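Local atomic coordinates of acetoacetate decarboxylase (Sphingomonas wittichii, PDB entry 5UPB), a protein that probably acts as a lyase of the acetoacetate decarboxylase-like family, perhaps through a Schiff-base intermediate as in its relatives. Residues C54-G59 with T157-G162; V196-E201 with A252-S257; S205-G210 with Y243-R248. All blocks are in the same frame, centred on the assembly; numbering follows the deposited sequence.

Contact 1: residues C54-G59 with T157-G162; sequences CMAYVG and TLFRLG
Ala-56 and Val-58 pack against Phe-159 and Leu-161 in a buried, apolar contact across the interior of the curled sheet. The two strand segments are not sheet neighbours. They face each other at a crossing angle of -83°, with 7.9 Å between their axes: near-orthogonal, face-to-face packing of strands. Side chains from both strands fill that gap. The Leu-161 branches divide the work. CD2 rests on Ala-56 CB at 3.9 Å. CD1 lies against the opposing backbone, 3.8 Å from Ala-56 O, and also reaches Val-58 CG2. Phe-159 CE1 meets Val-58 CG2 at 3.9 Å, and CZ sits 3.7 Å from Tyr-57 O, which lies at the ring edge near the ring plane. With chi1 66°, Phe-159 CG sits between the backbone N and the carbonyl carbon, and the far end of the ring reaches the other strand. Val-58 and its two partners lie alongside each other, their side chains pointing opposite ways. Tyr-57 points away, and its OH bonds to Glu-83. Around the contact, Ile-219 of strand 206-221 touches Ala-56 and Leu-161. Leu-86 of strand 80-92 touches Ala-56 and Phe-159, while Leu-28 of strand 21-34 lies against Leu-161.

Contact 2: residues V196-E201 with A252-S257; sequences VSELVE and ATRLES
Leu-199 pairs with Leu-255 and Glu-256 at a classic beta bulge between two antiparallel strands, 196-202 and the C-terminal 253-257. The backbone bonds come first. Leu-199 O takes the N-H of Leu-255 at 2.8 Å and, weakly, that of Glu-256. Leu-199 N returns a bond to Glu-256 O (2.9 Å). Beyond the bulge the register is shifted by one residue. There Glu-201 and Thr-253 exchange two bonds, and Glu-201 N lies 2.8 Å from Thr-253 O.

Apolar contacts lie on both faces. Leu-255 CD1 touches Leu-199 CG at 3.9 Å, and its CD2 branch crosses the Glu-201 side chain, 3.6 Å from OE1. That side chain ends in a salt bridge to Arg-95. On the face of Glu-198 and Arg-254, Val-200 CB meets Ala-252 CB at 3.7 Å.

The charged contact shares this face. Glu-198 and Arg-254 cross at about a right angle, with their flat groups turned 62° apart. Arg-254 NH1 forms a salt bridge with Glu-198 OE1 at 2.8 Å, on the anti side and tilted out of the carboxylate plane. The same OE1 bonds to Thr-194 of the fourth subunit, which brings the carboxylate into the interface; OE2 forms a salt bridge with Arg-184 of the same chain. Arg-254 NH1 and NH2 both bond Ser-257 OG end-on, each at 2.9 Å, with the oxygen in the guanidinium plane.

Contact 3: residues S205-G210 with Y243-R248; sequences SDLRVG and YSYGFR
Gly-246 and Arg-208 form the middle of an antiparallel ladder, and this is the tightly packed part of the contact. Their two backbone bonds are both 2.8 Å long, Arg-208 N to Gly-246 O and Gly-246 N to Arg-208 O. Gly-210 and Ser-244 exchange a further pair. Between these rungs the alpha carbons also approach carbonyls. Tyr-245 CA lies 3.2 Å from Arg-208 O in a CA-H...O contact.

On one face of the ladder Tyr-245 is the central side chain. Its CG stands anti to the backbone N (chi1 178°), which brings the ring beside the opposing strand. Leu-207 CD1 comes in at the ring edge, in its plane, 3.4 Å from Tyr-245 CE1. Val-209 CG1 meets Tyr-245 CD1 at 4.0 Å. Phe-247 CD1 covers the rim of one face of the Tyr-245 ring, and Phe-247 itself stacks with Trp-23.

The end made by Ser-205, Asp-206 and Arg-248 is looser, and Leu-207 and Arg-208 are solvent-exposed. Arg-208 is extended, and its end leads away from the ladder to a cation-pi contact with Tyr-134 of the third subunit. Ser-205 N closes the end with a 3.0 Å bond to Arg-248 O. Arg-248 NH1 stands 2.9 Å from Asp-206 OD2 in a salt bridge, but the bond is bent (127° at the hydrogen) and weak. The two flat groups are turned 47° apart. The aliphatic part of Arg-248 also lies along Asp-206 CB. With an alanine here, Asp-206 would probably lose this counter-charge and its carboxylate would be freer to turn. This is an antiparallel pairing of long strands in the curled sheet, regular in its middle, whose Arg-208/Ser-244 face meets the third subunit.

All three contacts draw on the extended, curled system of strands that makes up about half of the chain. Contact 1 closes first along the sequence. Contact 2 then brackets contact 3: strand 196-202 leads into 206-221, and 235-249 leads into 253-257. Strands 156-166 and 206-221 are sheet neighbours, so contacts 1 and 3 are joined through the sheet without touching, with centres 20 Å apart and nearest atoms about 6 Å apart. Contact 2 lies on the opposite side of the chain's centre from contact 1, with 27 Å between their centres. Segments of contact 1 reach the second and third subunits, contact 3 the third and contact 2 the fourth, so fold and tetramer share these strands.

Contact 1: residues C54-G59 with T157-G162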
ATOM      1  N   CYS A  54     -17.330  23.322  10.876  1.00 31.38           N
ATOM      2  CA  CYS A  54     -16.495  22.476  10.033  1.00 33.13           C
ATOM      3  C   CYS A  54     -17.102  21.095  10.064  1.00 32.79           C
ATOM      4  O   CYS A  54     -17.843  20.762  11.001  1.00 36.61           O
ATOM      5  CB  CYS A  54     -15.023  22.357  10.509  1.00 31.69           C
ATOM      6  SG  CYS A  54     -14.283  23.883  10.555  1.00 53.10           S
ATOM      7  N   MET A  55     -16.828  20.313   9.020  1.00 35.76           N
ATOM      8  CA  MET A  55     -17.193  18.901   9.030  1.00 33.22           C
ATOM      9  C   MET A  55     -15.940  18.088   8.742  1.00 42.03           C
ATOM     10  O   MET A  55     -15.168  18.418   7.826  1.00 38.53           O
ATOM     11  CB  MET A  55     -18.291  18.509   8.025  1.00 39.55           C
ATOM     12  CG  MET A  55     -17.917  18.242   6.667  1.00 58.61           C
ATOM     13  SD  MET A  55     -19.402  17.599   5.868  1.00 49.00           S
ATOM     14  CE  MET A  55     -19.631  18.867   4.643  1.00 75.91           C
ATOM     15  N   ALA A  56     -15.712  17.075   9.557  1.00 36.15           N
ATOM     16  CA  ALA A  56     -14.735  16.034   9.260  1.00 38.90           C
ATOM     17  C   ALA A  56     -15.480  14.795   8.768  1.00 35.10           C
ATOM     18  O   ALA A  56     -16.530  14.455   9.325  1.00 34.44           O
ATOM     19  CB  ALA A  56     -13.928  15.703  10.508  1.00 32.59           C
ATOM     20  N   TYR A  57     -15.001  14.169   7.677  1.00 29.30           N
ATOM     21  CA  TYR A  57     -15.588  12.895   7.276  1.00 26.77           C
ATOM     22  C   TYR A  57     -14.542  11.897   6.828  1.00 34.70           C
ATOM     23  O   TYR A  57     -13.457  12.250   6.350  1.00 30.58           O
ATOM     24  CB  TYR A  57     -16.662  13.034   6.163  1.00 32.91           C
ATOM     25  CG  TYR A  57     -16.173  13.416   4.780  1.00 34.27           C
ATOM     26  CD1 TYR A  57     -15.554  12.496   3.948  1.00 28.28           C
ATOM     27  CD2 TYR A  57     -16.359  14.692   4.300  1.00 31.45           C
ATOM     28  CE1 TYR A  57     -15.120  12.861   2.678  1.00 25.24           C
ATOM     29  CE2 TYR A  57     -15.939  15.058   3.042  1.00 30.48           C
ATOM     30  CZ  TYR A  57     -15.320  14.147   2.241  1.00 36.04           C
ATOM     31  OH  TYR A  57     -14.925  14.511   0.983  1.00 37.72           O
ATOM     32  N   VAL A  58     -14.919  10.631   6.975  1.00 30.61           N
ATOM     33  CA  VAL A  58     -14.246   9.516   6.328  1.00 24.37           C
ATOM     34  C   VAL A  58     -15.311   8.737   5.582  1.00 29.62           C
ATOM     35  O   VAL A  58     -16.355   8.409   6.159  1.00 32.66           O
ATOM     36  CB  VAL A  58     -13.555   8.580   7.336  1.00 27.22           C
ATOM     37  CG1 VAL A  58     -12.952   7.406   6.599  1.00 32.87           C
ATOM     38  CG2 VAL A  58     -12.549   9.354   8.169  1.00 29.45           C
ATOM     39  N   GLY A  59     -15.079   8.476   4.306  1.00 26.64           N
ATOM     40  CA  GLY A  59     -16.056   7.771   3.496  1.00 21.71           C
ATOM     41  C   GLY A  59     -15.440   6.734   2.582  1.00 35.27           C
ATOM     42  O   GLY A  59     -14.267   6.821   2.170  1.00 27.24           O
ATOM     43  N   THR A 157      -0.393   9.615  11.469  1.00 31.57           N
ATOM     44  CA  THR A 157      -1.838   9.691  11.639  1.00 28.54           C
ATOM     45  C   THR A 157      -2.290  11.126  11.390  1.00 29.46           C
ATOM     46  O   THR A 157      -1.778  12.072  11.994  1.00 27.49           O
ATOM     47  CB  THR A 157      -2.230   9.287  13.051  1.00 27.11           C
ATOM     48  OG1 THR A 157      -1.643   8.008  13.375  1.00 33.30           O
ATOM     49  CG2 THR A 157      -3.753   9.203  13.117  1.00 30.04           C
ATOM     50  N   LEU A 158      -3.264  11.289  10.507  1.00 28.06           N
ATOM     51  CA  LEU A 158      -3.808  12.613  10.226  1.00 29.03           C
ATOM     52  C   LEU A 158      -4.990  12.920  11.142  1.00 29.25           C
ATOM     53  O   LEU A 158      -4.978  13.919  11.872  1.00 32.35           O
ATOM     54  CB  LEU A 158      -4.242  12.687   8.767  1.00 26.93           C
ATOM     55  CG  LEU A 158      -3.104  12.449   7.753  1.00 29.57           C
ATOM     56  CD1 LEU A 158      -3.730  12.106   6.398  1.00 26.29           C
ATOM     57  CD2 LEU A 158      -2.200  13.654   7.698  1.00 37.19           C
ATOM     58  N   PHE A 159      -6.029  12.089  11.099  1.00 29.92           N
ATOM     59  CA  PHE A 159      -7.048  12.178  12.138  1.00 28.57           C
ATOM     60  C   PHE A 159      -7.796  10.864  12.251  1.00 39.24           C
ATOM     61  O   PHE A 159      -7.668   9.973  11.407  1.00 29.67           O
ATOM     62  CB  PHE A 159      -8.009  13.357  11.912  1.00 31.35           C
ATOM     63  CG  PHE A 159      -8.894  13.262  10.694  1.00 26.96           C
ATOM     64  CD1 PHE A 159     -10.167  12.683  10.767  1.00 34.16           C
ATOM     65  CD2 PHE A 159      -8.487  13.811   9.482  1.00 29.22           C
ATOM     66  CE1 PHE A 159     -11.003  12.639   9.652  1.00 35.63           C
ATOM     67  CE2 PHE A 159      -9.317  13.762   8.359  1.00 32.36           C
ATOM     68  CZ  PHE A 159     -10.599  13.178   8.460  1.00 30.46           C
ATOM     69  N   ARG A 160      -8.449  10.703  13.399  1.00 34.17           N
ATOM     70  CA  ARG A 160      -9.300   9.562  13.679  1.00 28.89           C
ATOM     71  C   ARG A 160     -10.703  10.071  13.987  1.00 30.39           C
ATOM     72  O   ARG A 160     -10.850  11.117  14.615  1.00 31.90           O
ATOM     73  CB  ARG A 160      -8.813   8.763  14.880  1.00 40.71           C
ATOM     74  CG  ARG A 160      -7.343   8.432  14.849  1.00 41.39           C
ATOM     75  CD  ARG A 160      -6.854   8.078  16.242  1.00 38.37           C
ATOM     76  NE  ARG A 160      -7.467   6.850  16.746  1.00 41.17           N
ATOM     77  CZ  ARG A 160      -7.416   6.483  18.020  1.00 48.65           C
ATOM     78  NH1 ARG A 160      -6.810   7.257  18.920  1.00 46.34           N
ATOM     79  NH2 ARG A 160      -7.971   5.347  18.394  1.00 41.54           N
ATOM     80  N   LEU A 161     -11.707   9.335  13.533  1.00 29.24           N
ATOM     81  CA  LEU A 161     -13.117   9.639  13.777  1.00 30.24           C
ATOM     82  C   LEU A 161     -13.826   8.381  14.230  1.00 25.93           C
ATOM     83  O   LEU A 161     -13.478   7.272  13.815  1.00 30.45           O
ATOM     84  CB  LEU A 161     -13.878  10.087  12.546  1.00 30.64           C
ATOM     85  CG  LEU A 161     -13.592  11.375  11.829  1.00 44.23           C
ATOM     86  CD1 LEU A 161     -14.667  11.512  10.755  1.00 40.91           C
ATOM     87  CD2 LEU A 161     -13.594  12.532  12.805  1.00 39.03           C
ATOM     88  N   GLY A 162     -14.877   8.572  15.026  1.00 29.76           N
ATOM     89  CA  GLY A 162     -15.681   7.440  15.438  1.00 29.76           C
ATOM     90  C   GLY A 162     -17.058   7.898  15.863  1.00 34.34           C
ATOM     91  O   GLY A 162     -17.304   9.084  16.101  1.00 30.67           O
TER

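Contact 2: residues V196-E201 with A252-S257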
ATOM      1  N   VAL A 196      -3.065  28.894 -13.506  1.00 34.27           N
ATOM      2  CA  VAL A 196      -4.509  28.979 -13.308  1.00 37.80           C
ATOM      3  C   VAL A 196      -4.771  29.176 -11.831  1.00 36.42           C
ATOM      4  O   VAL A 196      -4.158  28.495 -10.999  1.00 34.58           O
ATOM      5  CB  VAL A 196      -5.256  27.708 -13.785  1.00 40.45           C
ATOM      6  CG1 VAL A 196      -6.806  27.813 -13.468  1.00 39.41           C
ATOM      7  CG2 VAL A 196      -4.998  27.425 -15.257  1.00 39.42           C
ATOM      8  N   SER A 197      -5.702  30.082 -11.511  1.00 40.11           N
ATOM      9  CA  SER A 197      -6.184  30.250 -10.140  1.00 31.03           C
ATOM     10  C   SER A 197      -7.602  30.819 -10.179  1.00 35.90           C
ATOM     11  O   SER A 197      -7.807  32.005 -10.449  1.00 31.03           O
ATOM     12  CB  SER A 197      -5.254  31.149  -9.331  1.00 41.20           C
ATOM     13  OG  SER A 197      -5.748  31.248  -8.001  1.00 35.68           O
ATOM     14  N   GLU A 198      -8.589  29.988  -9.884  1.00 35.06           N
ATOM     15  CA  GLU A 198      -9.971  30.451  -9.978  1.00 38.86           C
ATOM     16  C   GLU A 198     -10.877  29.711  -8.998  1.00 34.16           C
ATOM     17  O   GLU A 198     -10.720  28.513  -8.726  1.00 33.88           O
ATOM     18  CB  GLU A 198     -10.532  30.300 -11.409  1.00 34.63           C
ATOM     19  CG  GLU A 198     -10.417  28.870 -11.967  1.00 35.73           C
ATOM     20  CD  GLU A 198     -10.533  28.789 -13.469  1.00 40.77           C
ATOM     21  OE1 GLU A 198     -10.432  29.825 -14.165  1.00 42.67           O
ATOM     22  OE2 GLU A 198     -10.668  27.666 -13.985  1.00 33.90           O
ATOM     23  N   LEU A 199     -11.812  30.468  -8.450  1.00 34.83           N
ATOM     24  CA  LEU A 199     -12.852  29.927  -7.589  1.00 29.31           C
ATOM     25  C   LEU A 199     -13.908  29.279  -8.458  1.00 35.66           C
ATOM     26  O   LEU A 199     -14.333  29.852  -9.466  1.00 34.50           O
ATOM     27  CB  LEU A 199     -13.428  31.064  -6.732  1.00 32.57           C
ATOM     28  CG  LEU A 199     -14.352  30.803  -5.551  1.00 52.90           C
ATOM     29  CD1 LEU A 199     -13.565  30.152  -4.443  1.00 53.29           C
ATOM     30  CD2 LEU A 199     -14.918  32.153  -5.066  1.00 51.08           C
ATOM     31  N   VAL A 200     -14.347  28.084  -8.047  1.00 33.46           N
ATOM     32  CA  VAL A 200     -15.336  27.325  -8.787  1.00 30.40           C
ATOM     33  C   VAL A 200     -16.426  26.877  -7.819  1.00 34.34           C
ATOM     34  O   VAL A 200     -16.241  26.861  -6.606  1.00 30.70           O
ATOM     35  CB  VAL A 200     -14.710  26.099  -9.494  1.00 34.97           C
ATOM     36  CG1 VAL A 200     -13.650  26.525 -10.486  1.00 35.04           C
ATOM     37  CG2 VAL A 200     -14.067  25.165  -8.465  1.00 34.58           C
ATOM     38  N   GLU A 201     -17.560  26.476  -8.377  1.00 31.67           N
ATOM     39  CA  GLU A 201     -18.720  26.009  -7.602  1.00 37.33           C
ATOM     40  C   GLU A 201     -19.219  24.700  -8.188  1.00 34.30           C
ATOM     41  O   GLU A 201     -19.304  24.579  -9.413  1.00 35.93           O
ATOM     42  CB  GLU A 201     -19.852  27.030  -7.639  1.00 40.83           C
ATOM     43  CG  GLU A 201     -21.019  26.685  -6.767  1.00 69.08           C
ATOM     44  CD  GLU A 201     -22.151  27.664  -6.940  1.00 77.27           C
ATOM     45  OE1 GLU A 201     -22.038  28.580  -7.768  1.00 69.93           O
ATOM     46  OE2 GLU A 201     -23.190  27.471  -6.305  1.00 92.44           O
ATOM     47  N   ALA A 252     -17.096  21.524 -12.207  1.00 33.81           N
ATOM     48  CA  ALA A 252     -17.385  22.716 -11.421  1.00 31.12           C
ATOM     49  C   ALA A 252     -17.391  23.966 -12.306  1.00 35.53           C
ATOM     50  O   ALA A 252     -16.537  24.137 -13.181  1.00 37.01           O
ATOM     51  CB  ALA A 252     -16.354  22.863 -10.303  1.00 38.86           C
ATOM     52  N   THR A 253     -18.369  24.846 -12.065  1.00 35.97           N
ATOM     53  CA  THR A 253     -18.487  26.097 -12.808  1.00 32.45           C
ATOM     54  C   THR A 253     -17.550  27.141 -12.230  1.00 32.96           C
ATOM     55  O   THR A 253     -17.470  27.342 -11.009  1.00 35.07           O
ATOM     56  CB  THR A 253     -19.928  26.631 -12.760  1.00 32.70           C
ATOM     57  OG1 THR A 253     -20.814  25.656 -13.307  1.00 38.12           O
ATOM     58  CG2 THR A 253     -20.075  27.923 -13.581  1.00 35.70           C
ATOM     59  N   ARG A 254     -16.889  27.855 -13.114  1.00 36.25           N
ATOM     60  CA  ARG A 254     -16.018  28.934 -12.682  1.00 45.15           C
ATOM     61  C   ARG A 254     -16.851  30.119 -12.203  1.00 33.92           C
ATOM     62  O   ARG A 254     -17.770  30.563 -12.893  1.00 37.74           O
ATOM     63  CB  ARG A 254     -15.108  29.363 -13.835  1.00 42.86           C
ATOM     64  CG  ARG A 254     -14.318  30.628 -13.562  1.00 44.04           C
ATOM     65  CD  ARG A 254     -13.537  31.037 -14.807  1.00 51.62           C
ATOM     66  NE  ARG A 254     -13.387  32.488 -14.850  1.00 53.65           N
ATOM     67  CZ  ARG A 254     -12.327  33.142 -14.402  1.00 57.01           C
ATOM     68  NH1 ARG A 254     -11.294  32.474 -13.893  1.00 60.19           N
ATOM     69  NH2 ARG A 254     -12.305  34.473 -14.469  1.00 52.89           N
ATOM     70  N   LEU A 255     -16.492  30.662 -11.038  1.00 38.11           N
ATOM     71  CA  LEU A 255     -17.103  31.860 -10.477  1.00 41.62           C
ATOM     72  C   LEU A 255     -16.306  33.122 -10.776  1.00 47.23           C
ATOM     73  O   LEU A 255     -16.878  34.114 -11.218  1.00 41.75           O
ATOM     74  CB  LEU A 255     -17.248  31.721  -8.960  1.00 41.10           C
ATOM     75  CG  LEU A 255     -18.171  30.621  -8.456  1.00 43.26           C
ATOM     76  CD1 LEU A 255     -17.993  30.458  -6.940  1.00 44.63           C
ATOM     77  CD2 LEU A 255     -19.610  30.966  -8.805  1.00 42.86           C
ATOM     78  N   GLU A 256     -15.001  33.115 -10.518  1.00 39.99           N
ATOM     79  CA  GLU A 256     -14.180  34.299 -10.712  1.00 43.03           C
ATOM     80  C   GLU A 256     -12.719  33.893 -10.572  1.00 37.04           C
ATOM     81  O   GLU A 256     -12.410  32.863  -9.971  1.00 37.51           O
ATOM     82  CB  GLU A 256     -14.550  35.387  -9.694  1.00 43.04           C
ATOM     83  CG  GLU A 256     -14.303  34.996  -8.245  1.00 46.92           C
ATOM     84  CD  GLU A 256     -15.356  35.531  -7.293  1.00 74.10           C
ATOM     85  OE1 GLU A 256     -16.488  35.822  -7.744  1.00 84.89           O
ATOM     86  OE2 GLU A 256     -15.054  35.647  -6.086  1.00 88.37           O
ATOM     87  N   SER A 257     -11.827  34.710 -11.120  1.00 38.22           N
ATOM     88  CA  SER A 257     -10.396  34.510 -10.877  1.00 41.07           C
ATOM     89  C   SER A 257      -9.997  34.933  -9.468  1.00 52.23           C
ATOM     90  O   SER A 257     -10.667  35.740  -8.815  1.00 49.74           O
ATOM     91  CB  SER A 257      -9.545  35.294 -11.871  1.00 46.34           C
ATOM     92  OG  SER A 257      -9.686  34.755 -13.167  1.00 51.24           O
TER

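Contact 3: residues S205-G210 with Y243-R248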
ATOM      1  N   SER A 205     -26.359  17.469  -9.275  1.00 31.64           N
ATOM      2  CA  SER A 205     -27.486  17.379 -10.177  1.00 34.42           C
ATOM      3  C   SER A 205     -28.371  16.206  -9.809  1.00 33.16           C
ATOM      4  O   SER A 205     -29.502  16.093 -10.295  1.00 33.90           O
ATOM      5  CB  SER A 205     -26.974  17.237 -11.623  1.00 40.34           C
ATOM      6  OG  SER A 205     -26.357  15.960 -11.804  1.00 43.21           O
ATOM      7  N   ASP A 206     -27.886  15.370  -8.906  1.00 30.23           N
ATOM      8  CA  ASP A 206     -28.656  14.303  -8.314  1.00 27.26           C
ATOM      9  C   ASP A 206     -28.045  14.154  -6.937  1.00 27.95           C
ATOM     10  O   ASP A 206     -26.817  14.252  -6.777  1.00 29.43           O
ATOM     11  CB  ASP A 206     -28.564  13.062  -9.227  1.00 27.55           C
ATOM     12  CG  ASP A 206     -29.684  12.051  -8.996  1.00 34.70           C
ATOM     13  OD1 ASP A 206     -29.992  11.731  -7.837  1.00 33.44           O
ATOM     14  OD2 ASP A 206     -30.239  11.567 -10.004  1.00 35.82           O
ATOM     15  N   LEU A 207     -28.888  13.989  -5.944  1.00 27.70           N
ATOM     16  CA  LEU A 207     -28.457  13.916  -4.552  1.00 24.35           C
ATOM     17  C   LEU A 207     -29.396  13.008  -3.782  1.00 33.42           C
ATOM     18  O   LEU A 207     -30.618  13.169  -3.889  1.00 30.62           O
ATOM     19  CB  LEU A 207     -28.480  15.318  -3.925  1.00 42.13           C
ATOM     20  CG  LEU A 207     -28.401  15.421  -2.406  1.00 68.94           C
ATOM     21  CD1 LEU A 207     -27.172  14.760  -1.879  1.00 70.48           C
ATOM     22  CD2 LEU A 207     -28.435  16.890  -2.013  1.00106.58           C
ATOM     23  N   ARG A 208     -28.831  12.047  -3.054  1.00 28.93           N
ATOM     24  CA  ARG A 208     -29.602  11.211  -2.152  1.00 31.61           C
ATOM     25  C   ARG A 208     -28.862  10.986  -0.839  1.00 30.77           C
ATOM     26  O   ARG A 208     -27.664  10.712  -0.844  1.00 30.36           O
ATOM     27  CB  ARG A 208     -29.948   9.853  -2.781  1.00 32.78           C
ATOM     28  CG  ARG A 208     -30.751   8.974  -1.851  1.00 29.88           C
ATOM     29  CD  ARG A 208     -31.093   7.632  -2.437  1.00 35.00           C
ATOM     30  NE  ARG A 208     -31.730   6.806  -1.418  1.00 33.69           N
ATOM     31  CZ  ARG A 208     -31.870   5.496  -1.490  1.00 33.97           C
ATOM     32  NH1 ARG A 208     -31.418   4.850  -2.555  1.00 32.08           N
ATOM     33  NH2 ARG A 208     -32.442   4.837  -0.483  1.00 33.34           N
ATOM     34  N   VAL A 209     -29.551  11.122   0.274  1.00 26.16           N
ATOM     35  CA  VAL A 209     -29.025  10.754   1.586  1.00 21.59           C
ATOM     36  C   VAL A 209     -30.065   9.860   2.241  1.00 38.21           C
ATOM     37  O   VAL A 209     -31.276  10.110   2.135  1.00 35.81           O
ATOM     38  CB  VAL A 209     -28.673  11.965   2.467  1.00 29.20           C
ATOM     39  CG1 VAL A 209     -27.500  12.728   1.850  1.00 39.80           C
ATOM     40  CG2 VAL A 209     -29.902  12.898   2.640  1.00 33.13           C
ATOM     41  N   GLY A 210     -29.600   8.837   2.943  1.00 29.49           N
ATOM     42  CA  GLY A 210     -30.514   7.933   3.619  1.00 35.45           C
ATOM     43  C   GLY A 210     -29.739   7.034   4.554  1.00 32.31           C
ATOM     44  O   GLY A 210     -28.527   7.168   4.707  1.00 29.57           O
ATOM     45  N   TYR A 243     -24.104   7.602   7.465  1.00 27.03           N
ATOM     46  CA  TYR A 243     -25.210   7.584   6.525  1.00 31.29           C
ATOM     47  C   TYR A 243     -24.709   7.124   5.175  1.00 31.59           C
ATOM     48  O   TYR A 243     -23.496   7.011   4.927  1.00 29.85           O
ATOM     49  CB  TYR A 243     -25.866   8.950   6.405  1.00 28.87           C
ATOM     50  CG  TYR A 243     -24.932  10.035   5.932  1.00 37.51           C
ATOM     51  CD1 TYR A 243     -24.121  10.698   6.823  1.00 31.47           C
ATOM     52  CD2 TYR A 243     -24.916  10.435   4.602  1.00 36.06           C
ATOM     53  CE1 TYR A 243     -23.285  11.719   6.393  1.00 35.45           C
ATOM     54  CE2 TYR A 243     -24.102  11.443   4.171  1.00 41.69           C
ATOM     55  CZ  TYR A 243     -23.292  12.096   5.072  1.00 37.62           C
ATOM     56  OH  TYR A 243     -22.477  13.113   4.625  1.00 45.36           O
ATOM     57  N   SER A 244     -25.668   6.932   4.276  1.00 27.31           N
ATOM     58  CA  SER A 244     -25.359   6.626   2.886  1.00 27.60           C
ATOM     59  C   SER A 244     -25.738   7.803   2.005  1.00 35.84           C
ATOM     60  O   SER A 244     -26.689   8.555   2.279  1.00 33.76           O
ATOM     61  CB  SER A 244     -26.052   5.351   2.440  1.00 34.05           C
ATOM     62  OG  SER A 244     -25.609   4.295   3.267  1.00 34.51           O
ATOM     63  N   TYR A 245     -25.016   7.899   0.902  1.00 26.15           N
ATOM     64  CA  TYR A 245     -25.072   9.062   0.057  1.00 28.15           C
ATOM     65  C   TYR A 245     -24.848   8.688  -1.389  1.00 34.95           C
ATOM     66  O   TYR A 245     -23.938   7.923  -1.717  1.00 32.88           O
ATOM     67  CB  TYR A 245     -23.896   9.927   0.564  1.00 36.82           C
ATOM     68  CG  TYR A 245     -23.570  11.223  -0.089  1.00 30.42           C
ATOM     69  CD1 TYR A 245     -24.525  11.997  -0.666  1.00 32.65           C
ATOM     70  CD2 TYR A 245     -22.240  11.638  -0.174  1.00 35.94           C
ATOM     71  CE1 TYR A 245     -24.207  13.184  -1.255  1.00 33.61           C
ATOM     72  CE2 TYR A 245     -21.899  12.820  -0.773  1.00 39.47           C
ATOM     73  CZ  TYR A 245     -22.881  13.596  -1.318  1.00 42.72           C
ATOM     74  OH  TYR A 245     -22.551  14.783  -1.949  1.00 44.91           O
ATOM     75  N   GLY A 246     -25.607   9.338  -2.253  1.00 32.16           N
ATOM     76  CA  GLY A 246     -25.438   9.171  -3.682  1.00 28.51           C
ATOM     77  C   GLY A 246     -25.519  10.531  -4.332  1.00 36.29           C
ATOM     78  O   GLY A 246     -26.294  11.397  -3.902  1.00 30.04           O
ATOM     79  N   PHE A 247     -24.760  10.701  -5.421  1.00 30.70           N
ATOM     80  CA  PHE A 247     -24.803  11.987  -6.099  1.00 29.96           C
ATOM     81  C   PHE A 247     -24.258  11.843  -7.513  1.00 29.49           C
ATOM     82  O   PHE A 247     -23.590  10.859  -7.858  1.00 31.58           O
ATOM     83  CB  PHE A 247     -24.007  13.044  -5.316  1.00 30.22           C
ATOM     84  CG  PHE A 247     -22.537  12.689  -5.072  1.00 36.01           C
ATOM     85  CD1 PHE A 247     -22.138  11.945  -3.967  1.00 34.50           C
ATOM     86  CD2 PHE A 247     -21.587  13.120  -5.951  1.00 31.95           C
ATOM     87  CE1 PHE A 247     -20.793  11.632  -3.767  1.00 40.91           C
ATOM     88  CE2 PHE A 247     -20.207  12.804  -5.739  1.00 35.44           C
ATOM     89  CZ  PHE A 247     -19.853  12.059  -4.646  1.00 31.82           C
ATOM     90  N   ARG A 248     -24.579  12.846  -8.332  1.00 26.51           N
ATOM     91  CA  ARG A 248     -24.032  13.020  -9.658  1.00 27.83           C
ATOM     92  C   ARG A 248     -23.498  14.426  -9.656  1.00 39.77           C
ATOM     93  O   ARG A 248     -24.208  15.354  -9.255  1.00 34.97           O
ATOM     94  CB  ARG A 248     -25.050  12.877 -10.805  1.00 35.92           C
ATOM     95  CG  ARG A 248     -25.490  11.473 -11.245  1.00 43.86           C
ATOM     96  CD  ARG A 248     -26.526  11.620 -12.413  1.00 40.77           C
ATOM     97  NE  ARG A 248     -26.892  10.392 -13.142  1.00 55.56           N
ATOM     98  CZ  ARG A 248     -28.024   9.689 -13.006  1.00 97.49           C
ATOM     99  NH1 ARG A 248     -28.994  10.050 -12.156  1.00 59.24           N
ATOM    100  NH2 ARG A 248     -28.190   8.603 -13.752  1.00161.88           N
TER